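Side-chain contact in 2-hydroxyisobutyryl-CoA synthetase (Aquincola tertiaricarbonis, PDB 6HDY), which belongs to the AMP-binding enzymes of the ANL superfamily, as a synthetase of the acyl-CoA type: residues C58-E63 / Y113-N118. Residues are numbered along the deposited sequence; the frame is centred on the assembly and turned at random.
Sequences CQYAWE and YVCVPN
The phenol of Y60 reaches from a helix to the side chain of C115, and the pair illustrates how one long aromatic residue can join a helix to an irregular loop. With CG anti to the backbone N (chi1 172°), the Y60 ring extends beyond the helix surface, bringing its hydroxyl half to the loop. The close packing lies here: Y60 OH is 3.5 Å from C115 CB. Y60 CE2 stands 3.8 Å from that same C115 CB, and C115 SG lies 4.0 Å from Y60 CE2. Measured from the centroid of the Y60 ring, C115 SG is 5.0 Å away and 53° off the normal, an oblique sulfur-aromatic contact. C115 has a positive phi (75°), unusual for a residue with a side chain, and its CB points toward the helix.

In this AMP-binding (ANL) enzyme the contact joins the last turns of helix 43-64 to the loop between helix 97-106 and strand 121-126, near the surface. No hydrogen bond crosses between the two segments. The Y60 hydroxyl is instead hydrogen-bonded to the backbone carbonyl O of T333, which holds the hydroxyl end of the side chain while the flank of the ring packs against apolar atoms. F17 meets that ring edge-to-face, and A65 and P336 also touch C115.

The looser side is at V116, where V116 CG1 comes within 3.8 Å of Y60 OH, its one close approach to the helix segment. Farther along the loop, the carbonyl of the exposed N118 accepts a hydrogen bond from K191 of the second subunit.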
loop_
_atom_site.group_PDB
_atom_site.type_symbol
_atom_site.label_atom_id
_atom_site.label_comp_id
_atom_site.label_asym_id
_atom_site.label_seq_id
_atom_site.Cartn_x
_atom_site.Cartn_y
_atom_site.Cartn_z
ATOM N N CYS A 58 16.621 28.630 -4.924
ATOM C CA CYS A 58 16.848 29.066 -6.298
ATOM C C CYS A 58 18.302 28.911 -6.721
ATOM O O CYS A 58 18.564 28.584 -7.877
ATOM C CB CYS A 58 16.339 30.489 -6.506
ATOM S SG CYS A 58 14.542 30.603 -6.663
ATOM N N GLN A 59 19.245 29.117 -5.782
ATOM C CA GLN A 59 20.676 28.942 -6.031
ATOM C C GLN A 59 20.935 27.443 -6.154
ATOM O O GLN A 59 21.660 27.007 -7.051
ATOM C CB GLN A 59 21.504 29.528 -4.878
ATOM C CG GLN A 59 21.659 31.046 -4.933
ATOM C CD GLN A 59 21.917 31.690 -3.582
ATOM O OE1 GLN A 59 22.477 31.084 -2.657
ATOM N NE2 GLN A 59 21.547 32.960 -3.452
ATOM N N TYR A 60 20.285 26.649 -5.285
ATOM C CA TYR A 60 20.413 25.195 -5.305
ATOM C C TYR A 60 19.908 24.632 -6.642
ATOM O O TYR A 60 20.595 23.822 -7.234
ATOM C CB TYR A 60 19.733 24.553 -4.075
ATOM C CG TYR A 60 19.680 23.034 -4.149
ATOM C CD1 TYR A 60 20.773 22.256 -3.763
ATOM C CD2 TYR A 60 18.547 22.377 -4.629
ATOM C CE1 TYR A 60 20.725 20.865 -3.828
ATOM C CE2 TYR A 60 18.505 20.990 -4.728
ATOM C CZ TYR A 60 19.596 20.238 -4.326
ATOM O OH TYR A 60 19.554 18.873 -4.461
ATOM N N ALA A 61 18.742 25.101 -7.133
ATOM C CA ALA A 61 18.142 24.634 -8.392
ATOM C C ALA A 61 18.963 25.058 -9.605
ATOM O O ALA A 61 19.148 24.275 -10.523
ATOM C CB ALA A 61 16.716 25.133 -8.508
ATOM N N TRP A 62 19.499 26.285 -9.590
ATOM C CA TRP A 62 20.368 26.805 -10.656
ATOM C C TRP A 62 21.611 25.942 -10.812
ATOM O O TRP A 62 22.095 25.742 -11.927
ATOM C CB TRP A 62 20.796 28.222 -10.299
ATOM C CG TRP A 62 21.641 28.917 -11.318
ATOM C CD1 TRP A 62 23.003 29.022 -11.324
ATOM C CD2 TRP A 62 21.169 29.725 -12.400
ATOM N NE1 TRP A 62 23.413 29.832 -12.360
ATOM C CE2 TRP A 62 22.305 30.302 -13.020
ATOM C CE3 TRP A 62 19.891 30.014 -12.916
ATOM C CZ2 TRP A 62 22.202 31.153 -14.131
ATOM C CZ3 TRP A 62 19.790 30.848 -14.021
ATOM C CH2 TRP A 62 20.935 31.406 -14.618
ATOM N N GLU A 63 22.125 25.440 -9.685
ATOM C CA GLU A 63 23.324 24.608 -9.634
ATOM C C GLU A 63 23.093 23.166 -10.054
ATOM O O GLU A 63 23.984 22.586 -10.669
ATOM C CB GLU A 63 23.907 24.627 -8.205
ATOM C CG GLU A 63 25.411 24.422 -8.127
ATOM C CD GLU A 63 26.227 25.511 -8.791
ATOM O OE1 GLU A 63 25.810 26.693 -8.739
ATOM O OE2 GLU A 63 27.282 25.177 -9.379
ATOM N N TYR A 113 14.950 18.195 -13.462
ATOM C CA TYR A 113 14.715 18.913 -12.221
ATOM C C TYR A 113 14.899 17.992 -11.002
ATOM O O TYR A 113 14.584 18.410 -9.893
ATOM C CB TYR A 113 13.334 19.601 -12.228
ATOM C CG TYR A 113 12.186 18.651 -12.470
ATOM C CD1 TYR A 113 11.862 18.236 -13.761
ATOM C CD2 TYR A 113 11.444 18.138 -11.410
ATOM C CE1 TYR A 113 10.843 17.318 -13.990
ATOM C CE2 TYR A 113 10.402 17.234 -11.629
ATOM C CZ TYR A 113 10.129 16.803 -12.923
ATOM O OH TYR A 113 9.099 15.940 -13.185
ATOM N N VAL A 114 15.440 16.765 -11.197
ATOM C CA VAL A 114 15.644 15.797 -10.112
ATOM C C VAL A 114 16.624 16.322 -9.016
ATOM O O VAL A 114 16.352 16.134 -7.835
ATOM C CB VAL A 114 16.012 14.388 -10.626
ATOM C CG1 VAL A 114 17.386 14.356 -11.313
ATOM C CG2 VAL A 114 15.925 13.358 -9.512
ATOM N N CYS A 115 17.742 16.968 -9.430
ATOM C CA CYS A 115 18.787 17.647 -8.651
ATOM C C CYS A 115 19.730 16.704 -7.950
ATOM O O CYS A 115 20.935 16.901 -8.024
ATOM C CB CYS A 115 18.204 18.667 -7.674
ATOM S SG CYS A 115 17.391 20.075 -8.460
ATOM N N VAL A 116 19.181 15.741 -7.193
ATOM C CA VAL A 116 19.992 14.801 -6.426
ATOM C C VAL A 116 20.601 13.757 -7.356
ATOM O O VAL A 116 20.015 13.488 -8.414
ATOM C CB VAL A 116 19.176 14.138 -5.270
ATOM C CG1 VAL A 116 18.758 15.154 -4.214
ATOM C CG2 VAL A 116 17.993 13.321 -5.779
ATOM N N PRO A 117 21.737 13.112 -6.985
ATOM C CA PRO A 117 22.237 12.022 -7.829
ATOM C C PRO A 117 21.273 10.847 -7.750
ATOM O O PRO A 117 20.522 10.725 -6.781
ATOM C CB PRO A 117 23.588 11.652 -7.197
ATOM C CG PRO A 117 23.890 12.740 -6.206
ATOM C CD PRO A 117 22.564 13.269 -5.768
ATOM N N ASN A 118 21.312 9.977 -8.763
ATOM C CA ASN A 118 20.513 8.756 -8.865
ATOM C C ASN A 118 20.587 7.909 -7.588
ATOM O O ASN A 118 19.572 7.400 -7.136
ATOM C CB ASN A 118 20.988 7.930 -10.061
ATOM C CG ASN A 118 19.862 7.361 -10.885
ATOM O OD1 ASN A 118 18.820 8.008 -11.105
ATOM N ND2 ASN A 118 20.062 6.137 -11.375
#